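Local coordinates for protein member of DUF4221 family (Bacteroides vulgatus, PDB 3S9J) that is of unknown function but folds as a six-bladed beta-propeller, a build used by many proteins for binding or catalysis, at residues Y279-M285 with K302-V308; S238-M244 with N264-W268; I100-S104 with N115-Q119. All blocks are in the same frame, centred on the assembly; numbering follows the deposited sequence. Where two conformers were deposited one is given.

Contact 1: residues Y279-M285 with K302-V308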
loop_
_atom_site.group_PDB
_atom_site.type_symbol
_atom_site.label_atom_id
_atom_site.label_comp_id
_atom_site.label_asym_id
_atom_site.label_seq_id
_atom_site.Cartn_x
_atom_site.Cartn_y
_atom_site.Cartn_z
ATOM N N TYR A 279 11.872 -2.795 9.200
ATOM C CA TYR A 279 10.542 -2.937 8.616
ATOM C C TYR A 279 9.489 -2.605 9.651
ATOM O O TYR A 279 9.687 -2.834 10.845
ATOM C CB TYR A 279 10.306 -4.363 8.117
ATOM C CG TYR A 279 11.295 -4.823 7.082
ATOM C CD1 TYR A 279 12.546 -5.330 7.462
ATOM C CD2 TYR A 279 10.993 -4.746 5.718
ATOM C CE1 TYR A 279 13.481 -5.740 6.491
ATOM C CE2 TYR A 279 11.907 -5.162 4.754
ATOM C CZ TYR A 279 13.141 -5.649 5.142
ATOM O OH TYR A 279 14.043 -6.056 4.193
ATOM N N TYR A 280 8.368 -2.078 9.181
ATOM C CA TYR A 280 7.197 -1.807 10.009
ATOM C C TYR A 280 6.029 -2.641 9.483
ATOM O O TYR A 280 5.683 -2.550 8.298
ATOM C CB TYR A 280 6.812 -0.329 9.973
ATOM C CG TYR A 280 7.934 0.603 10.318
ATOM C CD1 TYR A 280 8.465 0.635 11.594
ATOM C CD2 TYR A 280 8.460 1.484 9.364
ATOM C CE1 TYR A 280 9.525 1.474 11.918
ATOM C CE2 TYR A 280 9.522 2.344 9.686
ATOM C CZ TYR A 280 10.035 2.342 10.969
ATOM O OH TYR A 280 11.098 3.168 11.297
ATOM N N ARG A 281 5.405 -3.423 10.355
ATOM C CA ARG A 281 4.173 -4.100 9.996
ATOM C C ARG A 281 3.031 -3.562 10.851
ATOM O O ARG A 281 3.085 -3.561 12.094
ATOM C CB ARG A 281 4.293 -5.620 10.159
ATOM C CG ARG A 281 3.163 -6.349 9.474
ATOM C CD ARG A 281 3.202 -7.860 9.647
ATOM N NE ARG A 281 2.299 -8.484 8.694
ATOM C CZ ARG A 281 1.844 -9.724 8.752
ATOM N NH1 ARG A 281 2.180 -10.535 9.764
ATOM N NH2 ARG A 281 1.024 -10.145 7.799
ATOM N N PHE A 282 1.985 -3.101 10.187
ATOM C CA PHE A 282 0.819 -2.571 10.887
ATOM C C PHE A 282 -0.155 -3.723 11.187
ATOM O O PHE A 282 -0.341 -4.615 10.355
ATOM C CB PHE A 282 0.113 -1.520 10.014
ATOM C CG PHE A 282 0.820 -0.175 9.953
ATOM C CD1 PHE A 282 2.101 -0.063 9.419
ATOM C CD2 PHE A 282 0.202 0.968 10.411
ATOM C CE1 PHE A 282 2.736 1.169 9.365
ATOM C CE2 PHE A 282 0.829 2.201 10.370
ATOM C CZ PHE A 282 2.110 2.305 9.821
ATOM N N ALA A 283 -0.791 -3.677 12.358
ATOM C CA ALA A 283 -1.771 -4.690 12.771
ATOM C C ALA A 283 -3.028 -3.979 13.242
ATOM O O ALA A 283 -2.926 -3.018 13.997
ATOM C CB ALA A 283 -1.188 -5.526 13.897
ATOM N N GLU A 284 -4.189 -4.439 12.779
ATOM C CA GLU A 284 -5.463 -3.896 13.193
ATOM C C GLU A 284 -5.987 -4.725 14.363
ATOM O O GLU A 284 -6.056 -5.941 14.276
ATOM C CB GLU A 284 -6.469 -3.924 12.043
ATOM C CG GLU A 284 -5.976 -3.268 10.767
ATOM C CD GLU A 284 -7.047 -3.067 9.695
ATOM O OE1 GLU A 284 -8.113 -3.735 9.706
ATOM O OE2 GLU A 284 -6.819 -2.195 8.820
HETATM N N MSE A 285 -6.380 -4.047 15.434
HETATM C CA MSE A 285 -6.936 -4.701 16.614
HETATM C C MSE A 285 -8.379 -5.094 16.384
HETATM O O MSE A 285 -9.058 -4.516 15.526
HETATM C CB MSE A 285 -6.851 -3.781 17.813
HETATM C CG MSE A 285 -5.420 -3.347 18.182
HETATM SE SE MSE A 285 -4.253 -4.791 18.681
HETATM C CE MSE A 285 -3.285 -5.073 17.018
ATOM N N LYS A 302 -10.974 2.192 15.030
ATOM C CA LYS A 302 -10.237 0.927 15.099
ATOM C C LYS A 302 -8.820 1.163 15.624
ATOM O O LYS A 302 -8.114 2.028 15.151
ATOM C CB LYS A 302 -10.237 0.189 13.748
ATOM C CG LYS A 302 -9.915 -1.317 13.909
ATOM C CD LYS A 302 -10.114 -2.064 12.585
ATOM C CE LYS A 302 -10.067 -3.587 12.807
ATOM N NZ LYS A 302 -10.035 -4.428 11.536
ATOM N N GLU A 303 -8.442 0.432 16.654
ATOM C CA GLU A 303 -7.096 0.551 17.193
ATOM C C GLU A 303 -6.125 -0.239 16.340
ATOM O O GLU A 303 -6.532 -1.131 15.572
ATOM C CB GLU A 303 -7.071 0.086 18.631
ATOM C CG GLU A 303 -7.946 0.963 19.516
ATOM C CD GLU A 303 -8.217 0.369 20.871
ATOM O OE1 GLU A 303 -8.426 -0.871 20.959
ATOM O OE2 GLU A 303 -8.247 1.170 21.834
ATOM N N PHE A 304 -4.854 0.114 16.442
ATOM C CA PHE A 304 -3.815 -0.577 15.679
ATOM C C PHE A 304 -2.490 -0.559 16.398
ATOM O O PHE A 304 -2.295 0.146 17.398
ATOM C CB PHE A 304 -3.673 0.021 14.267
ATOM C CG PHE A 304 -3.142 1.419 14.238
ATOM C CD1 PHE A 304 -3.991 2.500 14.510
ATOM C CD2 PHE A 304 -1.817 1.671 13.895
ATOM C CE1 PHE A 304 -3.528 3.812 14.479
ATOM C CE2 PHE A 304 -1.337 2.978 13.872
ATOM C CZ PHE A 304 -2.207 4.052 14.160
ATOM N N SER A 305 -1.575 -1.387 15.919
ATOM C CA SER A 305 -0.226 -1.368 16.390
ATOM C C SER A 305 0.723 -1.356 15.203
ATOM O O SER A 305 0.339 -1.649 14.075
ATOM C CB SER A 305 0.063 -2.581 17.287
ATOM O OG SER A 305 0.037 -3.788 16.556
ATOM N N VAL A 306 1.979 -1.049 15.501
ATOM C CA VAL A 306 3.065 -1.182 14.539
ATOM C C VAL A 306 4.171 -2.010 15.142
ATOM O O VAL A 306 4.722 -1.669 16.202
ATOM C CB VAL A 306 3.611 0.182 14.116
ATOM C CG1 VAL A 306 4.785 -0.010 13.145
ATOM C CG2 VAL A 306 2.478 1.033 13.467
ATOM N N ILE A 307 4.445 -3.129 14.484
ATOM C CA ILE A 307 5.533 -4.033 14.822
ATOM C C ILE A 307 6.794 -3.566 14.085
ATOM O O ILE A 307 6.746 -3.303 12.886
ATOM C CB ILE A 307 5.210 -5.473 14.365
ATOM C CG1 ILE A 307 3.880 -5.957 14.966
ATOM C CG2 ILE A 307 6.392 -6.389 14.655
ATOM C CD1 ILE A 307 3.161 -7.064 14.177
ATOM N N VAL A 308 7.908 -3.471 14.800
ATOM C CA VAL A 308 9.194 -3.117 14.215
ATOM C C VAL A 308 10.054 -4.380 14.089
ATOM O O VAL A 308 10.244 -5.095 15.063
ATOM C CB VAL A 308 9.941 -2.058 15.057
ATOM C CG1 VAL A 308 11.264 -1.681 14.369
ATOM C CG2 VAL A 308 9.064 -0.806 15.256
#

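Contact 2: residues S238-M244 with N264-W268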
loop_
_atom_site.group_PDB
_atom_site.type_symbol
_atom_site.label_atom_id
_atom_site.label_comp_id
_atom_site.label_asym_id
_atom_site.label_seq_id
_atom_site.Cartn_x
_atom_site.Cartn_y
_atom_site.Cartn_z
ATOM N N SER A 238 1.673 -9.919 15.886
ATOM C CA SER A 238 1.447 -8.967 16.970
ATOM C C SER A 238 1.286 -9.687 18.323
ATOM O O SER A 238 0.561 -10.686 18.408
ATOM C CB SER A 238 0.163 -8.196 16.733
ATOM O OG SER A 238 -0.173 -7.433 17.884
ATOM N N ARG A 239 1.928 -9.142 19.364
ATOM C CA ARG A 239 1.752 -9.701 20.710
ATOM C C ARG A 239 0.334 -9.505 21.251
ATOM O O ARG A 239 -0.032 -10.150 22.223
ATOM C CB ARG A 239 2.787 -9.130 21.694
ATOM C CG ARG A 239 2.637 -7.642 22.028
ATOM C CD ARG A 239 4.015 -7.043 22.368
ATOM N NE ARG A 239 4.951 -7.177 21.247
ATOM C CZ ARG A 239 6.272 -7.047 21.331
ATOM N NH1 ARG A 239 6.853 -6.776 22.489
ATOM N NH2 ARG A 239 7.014 -7.191 20.241
ATOM N N TYR A 240 -0.468 -8.655 20.615
ATOM C CA TYR A 240 -1.810 -8.360 21.085
ATOM C C TYR A 240 -2.874 -9.189 20.400
ATOM O O TYR A 240 -4.008 -9.139 20.819
ATOM C CB TYR A 240 -2.119 -6.871 20.900
ATOM C CG TYR A 240 -1.099 -6.009 21.587
ATOM C CD1 TYR A 240 -1.018 -5.994 22.976
ATOM C CD2 TYR A 240 -0.192 -5.227 20.862
ATOM C CE1 TYR A 240 -0.083 -5.245 23.636
ATOM C CE2 TYR A 240 0.775 -4.467 21.532
ATOM C CZ TYR A 240 0.806 -4.472 22.924
ATOM O OH TYR A 240 1.736 -3.735 23.623
ATOM N N LEU A 241 -2.493 -9.970 19.384
ATOM C CA LEU A 241 -3.442 -10.756 18.585
ATOM C C LEU A 241 -3.204 -12.244 18.703
ATOM O O LEU A 241 -2.075 -12.707 18.783
ATOM C CB LEU A 241 -3.335 -10.402 17.085
ATOM C CG LEU A 241 -3.609 -8.952 16.689
ATOM C CD1 LEU A 241 -3.419 -8.788 15.175
ATOM C CD2 LEU A 241 -5.009 -8.531 17.164
ATOM N N LYS A 242 -4.297 -12.982 18.676
ATOM C CA LYS A 242 -4.276 -14.431 18.569
ATOM C C LYS A 242 -3.621 -14.789 17.230
ATOM O O LYS A 242 -3.792 -14.059 16.241
ATOM C CB LYS A 242 -5.737 -14.894 18.589
ATOM C CG LYS A 242 -5.967 -16.334 18.810
ATOM C CD LYS A 242 -7.468 -16.654 18.675
ATOM C CE LYS A 242 -7.739 -18.129 18.922
ATOM N NZ LYS A 242 -7.414 -18.452 20.322
ATOM N N SER A 243 -2.889 -15.890 17.189
ATOM C CA SER A 243 -2.312 -16.373 15.928
ATOM C C SER A 243 -3.408 -16.591 14.896
ATOM O O SER A 243 -4.509 -17.023 15.238
ATOM C CB SER A 243 -1.504 -17.655 16.155
ATOM O OG SER A 243 -1.126 -18.210 14.920
HETATM N N MSE A 244 -3.133 -16.249 13.630
HETATM C CA MSE A 244 -4.150 -16.365 12.583
HETATM C C MSE A 244 -3.642 -16.913 11.256
HETATM O O MSE A 244 -2.439 -16.829 10.921
HETATM C CB MSE A 244 -4.816 -15.000 12.340
HETATM C CG MSE A 244 -3.927 -13.965 11.721
HETATM SE SE MSE A 244 -4.864 -12.296 11.278
HETATM C CE MSE A 244 -5.256 -11.743 13.022
ATOM N N ASN A 264 -12.739 -7.490 11.916
ATOM C CA ASN A 264 -11.877 -8.507 12.550
ATOM C C ASN A 264 -10.414 -8.064 12.569
ATOM O O ASN A 264 -9.975 -7.229 11.728
ATOM C CB ASN A 264 -12.033 -9.836 11.838
ATOM C CG ASN A 264 -13.305 -10.597 12.262
ATOM O OD1 ASN A 264 -13.899 -10.293 13.273
ATOM N ND2 ASN A 264 -13.691 -11.598 11.480
ATOM N N PRO A 265 -9.630 -8.590 13.524
ATOM C CA PRO A 265 -8.205 -8.267 13.497
ATOM C C PRO A 265 -7.518 -8.782 12.237
ATOM O O PRO A 265 -7.918 -9.804 11.687
ATOM C CB PRO A 265 -7.654 -8.985 14.760
ATOM C CG PRO A 265 -8.616 -10.092 14.990
ATOM C CD PRO A 265 -9.958 -9.561 14.590
ATOM N N ARG A 266 -6.520 -8.052 11.753
ATOM C CA ARG A 266 -5.743 -8.474 10.599
ATOM C C ARG A 266 -4.538 -7.590 10.499
ATOM O O ARG A 266 -4.468 -6.525 11.133
ATOM C CB ARG A 266 -6.538 -8.362 9.297
ATOM C CG ARG A 266 -7.017 -6.974 8.944
ATOM C CD ARG A 266 -7.658 -6.979 7.553
ATOM N NE ARG A 266 -8.446 -5.770 7.295
ATOM C CZ ARG A 266 -9.257 -5.606 6.245
ATOM N NH1 ARG A 266 -9.398 -6.558 5.331
ATOM N NH2 ARG A 266 -9.957 -4.482 6.115
ATOM N N TYR A 267 -3.584 -8.026 9.693
ATOM C CA TYR A 267 -2.428 -7.203 9.402
ATOM C C TYR A 267 -2.776 -6.268 8.239
ATOM O O TYR A 267 -3.755 -6.481 7.500
ATOM C CB TYR A 267 -1.178 -8.071 9.136
ATOM C CG TYR A 267 -0.882 -8.842 10.401
ATOM C CD1 TYR A 267 -0.198 -8.231 11.440
ATOM C CD2 TYR A 267 -1.431 -10.085 10.622
ATOM C CE1 TYR A 267 -0.007 -8.870 12.655
ATOM C CE2 TYR A 267 -1.232 -10.746 11.846
ATOM C CZ TYR A 267 -0.533 -10.123 12.849
ATOM O OH TYR A 267 -0.347 -10.757 14.062
ATOM N N TRP A 268 -1.974 -5.210 8.102
ATOM C CA TRP A 268 -2.168 -4.250 7.009
ATOM C C TRP A 268 -0.805 -3.989 6.350
ATOM O O TRP A 268 -0.208 -4.950 5.870
ATOM C CB TRP A 268 -2.944 -2.994 7.453
ATOM C CG TRP A 268 -3.611 -2.273 6.313
ATOM C CD1 TRP A 268 -3.323 -1.025 5.847
ATOM C CD2 TRP A 268 -4.664 -2.770 5.500
ATOM N NE1 TRP A 268 -4.143 -0.713 4.798
ATOM C CE2 TRP A 268 -4.970 -1.771 4.553
ATOM C CE3 TRP A 268 -5.376 -3.977 5.460
ATOM C CZ2 TRP A 268 -5.962 -1.926 3.608
ATOM C CZ3 TRP A 268 -6.374 -4.122 4.498
ATOM C CH2 TRP A 268 -6.653 -3.099 3.584
HETATM O O HOH W 1 -1.745 -12.931 14.505
#

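Contact 3: residues I100-S104 with N115-Q119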
loop_
_atom_site.group_PDB
_atom_site.type_symbol
_atom_site.label_atom_id
_atom_site.label_comp_id
_atom_site.label_asym_id
_atom_site.label_seq_id
_atom_site.Cartn_x
_atom_site.Cartn_y
_atom_site.Cartn_z
ATOM N N ILE A 100 -9.220 0.699 -17.950
ATOM C CA ILE A 100 -8.959 0.582 -19.365
ATOM C C ILE A 100 -7.735 -0.325 -19.686
ATOM O O ILE A 100 -7.220 -0.286 -20.801
ATOM C CB ILE A 100 -8.809 1.977 -20.066
ATOM C CG1 ILE A 100 -7.651 2.793 -19.468
ATOM C CG2 ILE A 100 -10.144 2.780 -20.026
ATOM C CD1 ILE A 100 -7.228 3.955 -20.356
ATOM N N SER A 101 -7.310 -1.123 -18.711
ATOM C CA SER A 101 -6.214 -2.068 -18.879
ATOM C C SER A 101 -4.932 -1.394 -19.394
ATOM O O SER A 101 -4.285 -1.901 -20.315
ATOM C CB SER A 101 -6.669 -3.193 -19.819
ATOM O OG SER A 101 -7.639 -4.008 -19.135
ATOM N N ARG A 102 -4.572 -0.253 -18.821
ATOM C CA ARG A 102 -3.455 0.533 -19.347
ATOM C C ARG A 102 -2.536 0.989 -18.226
ATOM O O ARG A 102 -3.002 1.445 -17.178
ATOM C CB ARG A 102 -3.965 1.757 -20.125
ATOM C CG ARG A 102 -2.888 2.627 -20.760
ATOM C CD ARG A 102 -3.468 3.844 -21.475
ATOM N NE ARG A 102 -4.272 3.441 -22.617
ATOM C CZ ARG A 102 -5.083 4.232 -23.335
ATOM N NH1 ARG A 102 -5.221 5.530 -23.091
ATOM N NH2 ARG A 102 -5.766 3.702 -24.341
ATOM N N LEU A 103 -1.231 0.842 -18.465
ATOM C CA LEU A 103 -0.200 1.510 -17.702
ATOM C C LEU A 103 0.350 2.646 -18.565
ATOM O O LEU A 103 0.478 2.494 -19.776
ATOM C CB LEU A 103 0.903 0.498 -17.379
ATOM C CG LEU A 103 2.157 0.932 -16.649
ATOM C CD1 LEU A 103 1.865 1.089 -15.179
ATOM C CD2 LEU A 103 3.198 -0.137 -16.874
ATOM N N SER A 104 0.685 3.790 -17.965
ATOM C CA SER A 104 1.253 4.904 -18.744
ATOM C C SER A 104 2.443 5.538 -18.020
ATOM O O SER A 104 2.472 5.583 -16.788
ATOM C CB SER A 104 0.223 5.996 -19.031
ATOM O OG SER A 104 -0.929 5.529 -19.714
ATOM N N ASN A 115 2.016 4.854 -23.585
ATOM C CA ASN A 115 0.895 4.056 -23.065
ATOM C C ASN A 115 1.216 2.581 -23.293
ATOM O O ASN A 115 1.770 2.235 -24.342
ATOM C CB ASN A 115 -0.383 4.372 -23.820
ATOM C CG ASN A 115 -0.942 5.728 -23.489
ATOM O OD1 ASN A 115 -0.996 6.140 -22.324
ATOM N ND2 ASN A 115 -1.428 6.410 -24.519
ATOM N N TYR A 116 0.908 1.728 -22.330
ATOM C CA TYR A 116 1.057 0.298 -22.445
ATOM C C TYR A 116 -0.274 -0.392 -22.163
ATOM O O TYR A 116 -0.885 -0.165 -21.138
ATOM C CB TYR A 116 2.040 -0.251 -21.430
ATOM C CG TYR A 116 3.395 0.412 -21.399
ATOM C CD1 TYR A 116 3.626 1.508 -20.579
ATOM C CD2 TYR A 116 4.464 -0.095 -22.135
ATOM C CE1 TYR A 116 4.862 2.125 -20.521
ATOM C CE2 TYR A 116 5.723 0.500 -22.063
ATOM C CZ TYR A 116 5.920 1.615 -21.257
ATOM O OH TYR A 116 7.145 2.211 -21.167
ATOM N N ASN A 117 -0.665 -1.312 -23.032
ATOM C CA ASN A 117 -1.751 -2.235 -22.726
ATOM C C ASN A 117 -1.257 -3.287 -21.760
ATOM O O ASN A 117 -0.195 -3.876 -21.962
ATOM C CB ASN A 117 -2.265 -2.875 -24.019
ATOM C CG ASN A 117 -3.385 -3.873 -23.789
ATOM O OD1 ASN A 117 -4.462 -3.499 -23.326
ATOM N ND2 ASN A 117 -3.135 -5.158 -24.105
ATOM N N PHE A 118 -1.999 -3.526 -20.680
ATOM C CA PHE A 118 -1.579 -4.525 -19.685
ATOM C C PHE A 118 -2.748 -5.481 -19.476
ATOM O O PHE A 118 -3.772 -5.144 -18.874
ATOM C CB PHE A 118 -1.123 -3.885 -18.351
ATOM C CG PHE A 118 -0.303 -4.801 -17.420
ATOM C CD1 PHE A 118 -0.730 -6.081 -17.070
ATOM C CD2 PHE A 118 0.838 -4.316 -16.791
ATOM C CE1 PHE A 118 -0.006 -6.863 -16.176
ATOM C CE2 PHE A 118 1.572 -5.088 -15.898
ATOM C CZ PHE A 118 1.149 -6.375 -15.586
ATOM N N GLN A 119 -2.585 -6.680 -20.011
ATOM C CA GLN A 119 -3.561 -7.758 -19.852
ATOM C C GLN A 119 -2.739 -8.987 -19.574
ATOM O O GLN A 119 -1.494 -8.956 -19.668
ATOM C CB GLN A 119 -4.355 -7.945 -21.147
ATOM C CG GLN A 119 -5.287 -6.783 -21.459
ATOM C CD GLN A 119 -5.916 -6.913 -22.851
ATOM O OE1 GLN A 119 -5.223 -7.096 -23.865
ATOM N NE2 GLN A 119 -7.238 -6.814 -22.901
HETATM O O HOH W 2 -5.531 -1.126 -22.995
HETATM O O HOH W 3 -6.172 -5.522 -17.615
HETATM O O HOH W 4 -8.772 -5.796 -20.935
HETATM O O HOH W 5 -3.532 7.109 -21.463
#

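Contact 1: residues Y279-M285 with K302-V308
Tyr280 and Val308 begin an antiparallel pairing of the two middle strands of a four-stranded propeller blade, a worked example of how one backbone frame serves two unlike faces. Val308 CG2 meets Tyr280 CD1 at 4.0 Å, at the ring edge and in its plane; the tyrosine hydroxyl reaches on to Asp273. Next, Arg281 and Ile307 exchange both backbone hydrogen bonds, Arg281 N lying 2.9 Å from Ile307 O, while the guanidinium runs off to the carbonyl oxygens of Tyr219 and Ala236. Phe282 returns to the Tyr280 face. With CG anti to the carbonyl carbon (chi1 -76°), its ring spreads flat against Val306, whose CG2 sits 3.7 Å from the ring centroid and 11° off the normal, a clear CH-pi contact. Phe304 flanks the same ring. Ala283 and Ser305 form the second hydrogen-bonded pair, and Ala283 CB lies 3.4 Å from Ser305 OG, which is hydrogen-bonded to Glu318. At Glu284 a salt bridge takes over: OE1 receives Lys302 NZ at 2.7 Å on its anti side, 31° out of the carboxylate plane, and NZ also donates to Asn262 O. Arg266 shares that carboxylate oxygen and Tyr328 holds OE2, so the charge of the buried carboxylate is probably well balanced. Met285, present as selenomethionine, closes the walk: its N donates to Glu303 O at 2.9 Å, and its folded chain brings CE within 3.6 Å of Ser305 OG.

Contact 2: residues S238-M244 with N264-W268
The hydroxyl of Tyr267 is gripped from two directions: Ser238 N donates to OH at 2.8 Å with an N-H...O angle of 165°, and OH donates to a water 2.6 Å away. That water lies in the plane of the ring at its edge and donates a hydrogen bond to Lys242 O. The phenol thus helps to join the loop after strand 231-235, the last of one blade, to strand 266-273, the first of the next. Ser238 also starts a type I turn and an ST turn, its OG accepting from Tyr240 N at 3.0 Å while hydrogen-bonded to Glu318. Leu241 comes from the opposite direction and sets CD1 obliquely to the ring, 3.9 Å from Tyr267 CZ, and its other methyl, CD2, rests 3.6 Å from Pro265 CB. Met244, a selenomethionine, bends at its last torsion (chi3 67°), which brings CE to Pro265 while SE stands 4.0 Å from Tyr267 CE2 in an oblique Met-aromatic contact. A phenylalanine in place of Tyr267 would probably leave the Ser238 N-H without its acceptor and the water without its donor. The hydroxyl is acceptor and donor at once, so a polar link from backbone to water runs through largely apolar packing.

Contact 3: residues I100-S104 with N115-Q119
Leu103 and Tyr116 form the tight heart of this hairpin, an antiparallel hydrogen-bonded pair that illustrates how a blade's edge can be firm on one face and wet on the other. Tyr116 N donates to Leu103 O at 2.7 Å, and Leu103 N returns the bond to Tyr116 O. Leu103 O also meets the Tyr116 ring at its edge, 3.4 Å from CD1. The phenol hydroxyl continues to Leu172 O, while Gln170 touches both side chains from strand 165-171 of another blade. Two residues on, Phe118 N reaches Ser101 O at 2.8 Å.

The Arg102, Ser104, Asn115 and Asn117 face is looser and more hydrated. Ser104 OG donates to Asn115 OD1 at 2.7 Å in the carbonyl plane, which helps fix the amide rotation. The Asn115 ND2 end lies over one face of the Arg102 guanidinium, the two planes 33° apart, and Ile100 CD1 sits over the other face. A water in the guanidinium plane joins Arg102 NH1 to Asn115 OD1, 2.8 Å from each. Farther along, Asn117 ND2 donates to Gln119 OE1 at 2.9 Å, while Ser101 OG meets two waters, one held by Phe118 O and the other by Gln119 NE2.

Ser101, in a left-handed backbone conformation (phi 54°), and Arg102 both oppose Gln97: a G1 beta bulge, here leading into the outer beta hairpin of a propeller blade.

How the contacts relate
Contacts 1 and 2 are neighbours, their centres 9 Å apart, and share one blade: strand 266-273 runs beside strand 278-284, with Phe282 O 2.8 Å from Trp268 N. Lys302 NZ adds a probable hydrogen bond to Asn264 O, so the pairing of the blade's two middle strands is tied to the junction with the preceding blade. Contact 3 belongs to another blade across the propeller, its centre about 34 Å from that of contact 1 and 36 Å from that of contact 2, with nearest atoms about 23 and 21 Å away, respectively. A glycerol about 5 Å from the Lys302 side chain and a formic acid about 4 Å from that of Pro265 probably came from crystallisation.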